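TsrE (Streptomyces laurentii, PDB 7CWW) is probably a cyclase of thiopeptide antibiotic biosynthesis, related to the C-terminal region of lantibiotic dehydratases and to thiopeptide-type bacteriocin biosynthesis proteins. Local coordinates at residues L22-A27 against A126-R131; L45-N48 against P53-R56. One frame throughout, in Å; residues are numbered along the deposited sequence.

Contact 1: residues L22-A27 against A126-R131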
loop_
_atom_site.group_PDB
_atom_site.type_symbol
_atom_site.label_atom_id
_atom_site.label_comp_id
_atom_site.label_asym_id
_atom_site.label_seq_id
_atom_site.Cartn_x
_atom_site.Cartn_y
_atom_site.Cartn_z
ATOM N N LEU A 22 -1.509 6.418 -19.351
ATOM C CA LEU A 22 -2.252 7.080 -18.288
ATOM C C LEU A 22 -2.041 8.590 -18.325
ATOM O O LEU A 22 -3.008 9.365 -18.311
ATOM C CB LEU A 22 -1.817 6.488 -16.950
ATOM C CG LEU A 22 -2.547 6.818 -15.659
ATOM C CD1 LEU A 22 -4.052 6.630 -15.791
ATOM C CD2 LEU A 22 -1.990 5.891 -14.593
ATOM N N LEU A 23 -0.781 9.029 -18.381
ATOM C CA LEU A 23 -0.495 10.459 -18.300
ATOM C C LEU A 23 -0.802 11.191 -19.597
ATOM O O LEU A 23 -1.188 12.366 -19.561
ATOM C CB LEU A 23 0.968 10.694 -17.928
ATOM C CG LEU A 23 1.427 10.072 -16.609
ATOM C CD1 LEU A 23 2.917 10.333 -16.386
ATOM C CD2 LEU A 23 0.601 10.634 -15.481
ATOM N N ASP A 24 -0.622 10.536 -20.742
ATOM C CA ASP A 24 -0.709 11.228 -22.022
ATOM C C ASP A 24 -2.011 10.992 -22.775
ATOM O O ASP A 24 -2.351 11.799 -23.642
ATOM C CB ASP A 24 0.469 10.825 -22.917
ATOM C CG ASP A 24 1.813 11.189 -22.296
ATOM O OD1 ASP A 24 1.842 12.077 -21.407
ATOM O OD2 ASP A 24 2.833 10.591 -22.695
ATOM N N VAL A 25 -2.747 9.922 -22.474
ATOM C CA VAL A 25 -3.957 9.589 -23.222
ATOM C C VAL A 25 -5.159 9.509 -22.284
ATOM O O VAL A 25 -6.156 10.215 -22.470
ATOM C CB VAL A 25 -3.770 8.261 -23.990
ATOM C CG1 VAL A 25 -5.035 7.884 -24.766
ATOM C CG2 VAL A 25 -2.585 8.352 -24.928
ATOM N N ALA A 26 -5.074 8.653 -21.262
ATOM C CA ALA A 26 -6.270 8.277 -20.514
ATOM C C ALA A 26 -6.721 9.378 -19.559
ATOM O O ALA A 26 -7.895 9.766 -19.567
ATOM C CB ALA A 26 -6.031 6.962 -19.758
ATOM N N ALA A 27 -5.819 9.882 -18.707
ATOM C CA ALA A 27 -6.221 10.944 -17.786
ATOM C C ALA A 27 -6.730 12.191 -18.504
ATOM O O ALA A 27 -7.779 12.720 -18.095
ATOM C CB ALA A 27 -5.070 11.281 -16.830
ATOM N N ALA A 126 5.540 14.061 -11.625
ATOM C CA ALA A 126 6.676 14.720 -10.988
ATOM C C ALA A 126 7.924 13.855 -10.988
ATOM O O ALA A 126 9.029 14.381 -10.835
ATOM C CB ALA A 126 6.331 15.102 -9.548
ATOM N N THR A 127 7.775 12.543 -11.136
ATOM C CA THR A 127 8.903 11.631 -11.045
ATOM C C THR A 127 9.094 10.843 -12.327
ATOM O O THR A 127 9.869 9.881 -12.338
ATOM C CB THR A 127 8.722 10.680 -9.861
ATOM O OG1 THR A 127 7.512 9.927 -10.027
ATOM C CG2 THR A 127 8.654 11.470 -8.558
ATOM N N ARG A 128 8.412 11.238 -13.401
ATOM C CA ARG A 128 8.491 10.544 -14.675
ATOM C C ARG A 128 9.942 10.360 -15.107
ATOM O O ARG A 128 10.719 11.318 -15.150
ATOM C CB ARG A 128 7.716 11.336 -15.730
ATOM C CG ARG A 128 7.327 10.534 -16.923
ATOM C CD ARG A 128 6.310 11.285 -17.757
ATOM N NE ARG A 128 5.795 10.454 -18.834
ATOM C CZ ARG A 128 4.859 10.839 -19.692
ATOM N NH1 ARG A 128 4.332 12.055 -19.612
ATOM N NH2 ARG A 128 4.451 9.997 -20.632
ATOM N N GLY A 129 10.305 9.116 -15.395
ATOM C CA GLY A 129 11.658 8.800 -15.805
ATOM C C GLY A 129 12.712 8.914 -14.730
ATOM O O GLY A 129 13.903 8.865 -15.053
ATOM N N ASN A 130 12.324 9.061 -13.459
ATOM C CA ASN A 130 13.272 9.246 -12.361
ATOM C C ASN A 130 12.924 8.222 -11.285
ATOM O O ASN A 130 12.137 8.501 -10.375
ATOM C CB ASN A 130 13.227 10.684 -11.828
ATOM C CG ASN A 130 14.440 11.035 -10.985
ATOM O OD1 ASN A 130 15.126 10.157 -10.453
ATOM N ND2 ASN A 130 14.707 12.332 -10.852
ATOM N N ARG A 131 13.502 7.022 -11.407
ATOM C CA ARG A 131 13.192 5.959 -10.456
ATOM C C ARG A 131 13.623 6.329 -9.039
ATOM O O ARG A 131 12.891 6.073 -8.076
ATOM C CB ARG A 131 13.858 4.659 -10.896
ATOM C CG ARG A 131 14.038 3.656 -9.780
ATOM C CD ARG A 131 14.406 2.307 -10.346
ATOM N NE ARG A 131 14.785 1.362 -9.303
ATOM C CZ ARG A 131 13.929 0.555 -8.691
ATOM N NH1 ARG A 131 12.650 0.572 -9.036
ATOM N NH2 ARG A 131 14.349 -0.270 -7.741
#
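R128 reaches across to helix 15-35 and grips the carboxylate of D24 end-on. Its NH2 donates to D24 OD2 at 2.7 Å, with an N-H...O angle of 165°. Its NH1 donates to D24 OD1 at 3.1 Å on the syn side. Both oxygens lie near the guanidinium plane, yet the two flat groups are turned 40° apart, and NH2 meets OD2 from above the carboxylate plane. L23 takes one face of the guanidinium, with its CD1 offset toward the rim and 3.8 Å from both R128 NE and R128 CD. R128 gains its reach from an extended chain, with CG anti to the backbone N (chi1 -160°). A second carboxylate, that of D20, also forms a salt bridge with R128 NH2. The arginine leaves from the type II turn T127 to N130, beside helix 106-127. G129 has positive phi in this turn, and N130 caps the next helix through L133 N. Beyond the salt bridge, L23 packs on L121 and L124 of helix 106-127, D24 touches H77 of helix 65-78, and L22 lies against W42 and Y44 of strand 39-49.

Contact 2: residues L45-N48 against P53-R56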
loop_
_atom_site.group_PDB
_atom_site.type_symbol
_atom_site.label_atom_id
_atom_site.label_comp_id
_atom_site.label_asym_id
_atom_site.label_seq_id
_atom_site.Cartn_x
_atom_site.Cartn_y
_atom_site.Cartn_z
ATOM N N LEU A 45 -6.574 1.436 -11.698
ATOM C CA LEU A 45 -5.756 0.494 -10.951
ATOM C C LEU A 45 -4.727 -0.075 -11.909
ATOM O O LEU A 45 -4.897 -0.027 -13.129
ATOM C CB LEU A 45 -6.578 -0.665 -10.327
ATOM C CG LEU A 45 -7.646 -0.292 -9.289
ATOM C CD1 LEU A 45 -8.455 -1.532 -8.841
ATOM C CD2 LEU A 45 -7.026 0.448 -8.065
ATOM N N ARG A 46 -3.650 -0.609 -11.354
ATOM C CA ARG A 46 -2.679 -1.341 -12.153
ATOM C C ARG A 46 -2.522 -2.711 -11.524
ATOM O O ARG A 46 -2.260 -2.820 -10.322
ATOM C CB ARG A 46 -1.352 -0.599 -12.234
ATOM C CG ARG A 46 -1.512 0.734 -12.979
ATOM C CD ARG A 46 -0.366 1.662 -12.707
ATOM N NE ARG A 46 0.769 1.393 -13.583
ATOM C CZ ARG A 46 1.956 1.976 -13.447
ATOM N NH1 ARG A 46 2.948 1.687 -14.280
ATOM N NH2 ARG A 46 2.142 2.857 -12.484
ATOM N N GLU A 47 -2.761 -3.750 -12.321
ATOM C CA GLU A 47 -2.823 -5.103 -11.794
ATOM C C GLU A 47 -2.097 -6.016 -12.775
ATOM O O GLU A 47 -1.513 -5.556 -13.761
ATOM C CB GLU A 47 -4.282 -5.522 -11.560
ATOM C CG GLU A 47 -5.115 -4.528 -10.764
ATOM C CD GLU A 47 -6.512 -5.056 -10.477
ATOM O OE1 GLU A 47 -6.637 -5.960 -9.617
ATOM O OE2 GLU A 47 -7.473 -4.573 -11.116
ATOM N N ASN A 48 -2.170 -7.323 -12.534
ATOM C CA ASN A 48 -1.432 -8.282 -13.350
ATOM C C ASN A 48 -2.197 -9.593 -13.364
ATOM O O ASN A 48 -2.677 -10.038 -12.321
ATOM C CB ASN A 48 -0.018 -8.483 -12.788
ATOM C CG ASN A 48 0.875 -9.308 -13.698
ATOM O OD1 ASN A 48 0.405 -10.003 -14.601
ATOM N ND2 ASN A 48 2.179 -9.237 -13.452
ATOM N N PRO A 53 0.877 -7.669 -17.119
ATOM C CA PRO A 53 0.438 -6.452 -16.415
ATOM C C PRO A 53 -0.646 -5.712 -17.191
ATOM O O PRO A 53 -0.669 -5.732 -18.425
ATOM C CB PRO A 53 1.720 -5.611 -16.336
ATOM C CG PRO A 53 2.848 -6.595 -16.490
ATOM C CD PRO A 53 2.327 -7.690 -17.382
ATOM N N PHE A 54 -1.550 -5.040 -16.467
ATOM C CA PHE A 54 -2.540 -4.246 -17.177
ATOM C C PHE A 54 -2.949 -3.019 -16.374
ATOM O O PHE A 54 -2.895 -2.996 -15.137
ATOM C CB PHE A 54 -3.791 -5.065 -17.577
ATOM C CG PHE A 54 -4.586 -5.626 -16.415
ATOM C CD1 PHE A 54 -5.657 -4.917 -15.874
ATOM C CD2 PHE A 54 -4.315 -6.898 -15.921
ATOM C CE1 PHE A 54 -6.419 -5.447 -14.820
ATOM C CE2 PHE A 54 -5.068 -7.437 -14.881
ATOM C CZ PHE A 54 -6.126 -6.714 -14.332
ATOM N N LEU A 55 -3.303 -1.979 -17.124
ATOM C CA LEU A 55 -3.932 -0.776 -16.606
ATOM C C LEU A 55 -5.441 -0.954 -16.679
ATOM O O LEU A 55 -5.978 -1.312 -17.736
ATOM C CB LEU A 55 -3.507 0.440 -17.430
ATOM C CG LEU A 55 -4.159 1.786 -17.114
ATOM C CD1 LEU A 55 -3.690 2.269 -15.730
ATOM C CD2 LEU A 55 -3.828 2.817 -18.194
ATOM N N ARG A 56 -6.114 -0.737 -15.557
ATOM C CA ARG A 56 -7.572 -0.800 -15.483
ATOM C C ARG A 56 -8.113 0.615 -15.355
ATOM O O ARG A 56 -7.660 1.376 -14.493
ATOM C CB ARG A 56 -8.049 -1.646 -14.290
ATOM C CG ARG A 56 -9.591 -1.702 -14.158
ATOM C CD ARG A 56 -10.078 -2.363 -12.864
ATOM N NE ARG A 56 -9.486 -3.694 -12.674
ATOM C CZ ARG A 56 -9.885 -4.795 -13.311
ATOM N NH1 ARG A 56 -10.887 -4.754 -14.187
ATOM N NH2 ARG A 56 -9.280 -5.948 -13.072
#
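E47 on strand 45-48 faces both F54 and R56 on the antiparallel strand 53-56. Its CB sits over one face of the F54 ring, 4.0 Å from the centroid, in a CH-pi contact. The nearest ring atom to E47 CB is F54 CZ, at 3.5 Å. From there CG stands beside the backbone N (chi1 -50°), and the extended chain carries the carboxylate past the ring toward R56. At the tip, OE2 accepts two N-H groups from the side-on guanidinium of R56. R56 NE meets it at 2.7 Å, nearly in line with the C-O bond. R56 NH2 meets it at 3.0 Å from above the carboxylate plane, and less straight, with an N-H...O angle of 136°. OE2 lies in the guanidinium plane, while the carboxylate is turned 62° against it. R56 bends at chi3, which brings the edge carrying NE and NH2 to face E47. The side chain of E47 lies about 7 Å from a bound polyether, so the ionic pair sits close to the ligand pocket.

The backbones carry this chemistry in register. L45 with R56 and E47 with F54 are hydrogen-bonded pairs, and R46 with L55 is a non-hydrogen-bonded pair. F54 N donates to E47 O at 2.8 Å, and E47 N donates back to F54 O. On the face with R46 and L55, R46 CG touches L55 CD1 at 3.8 Å. R46 NE bonds to Q18 OE1 and its NH2 to the carbonyl of R326.

Together the strands form a beta hairpin in a three-stranded antiparallel sheet. R56 NH1 pairs with D8 of strand 5-11, so its charge has carboxylate partners on both flanking strands. One guanidinium thus ties the outer strands across the middle one.

From the N terminus, strand 5-11 leads into helix 15-35, which carries the first segment of contact 1. The chain then enters strand 39-49 and turns back through strand 52-61. Contact 2 closes this short hairpin, with only four residues between its segments. Helices 65-78 and 106-127 follow before segment 126-131 returns to helix 15-35, closing a loop 98 residues long. Contact 2 is thus nested inside contact 1. The two centres are 15 Å apart, and they meet where L22 CD2 packs 4.2 Å from L55 CD1. Contact 2 pairs two strands of the sheet; contact 1 ties the helix packed against it to the turn between helices 106-127 and 131-149.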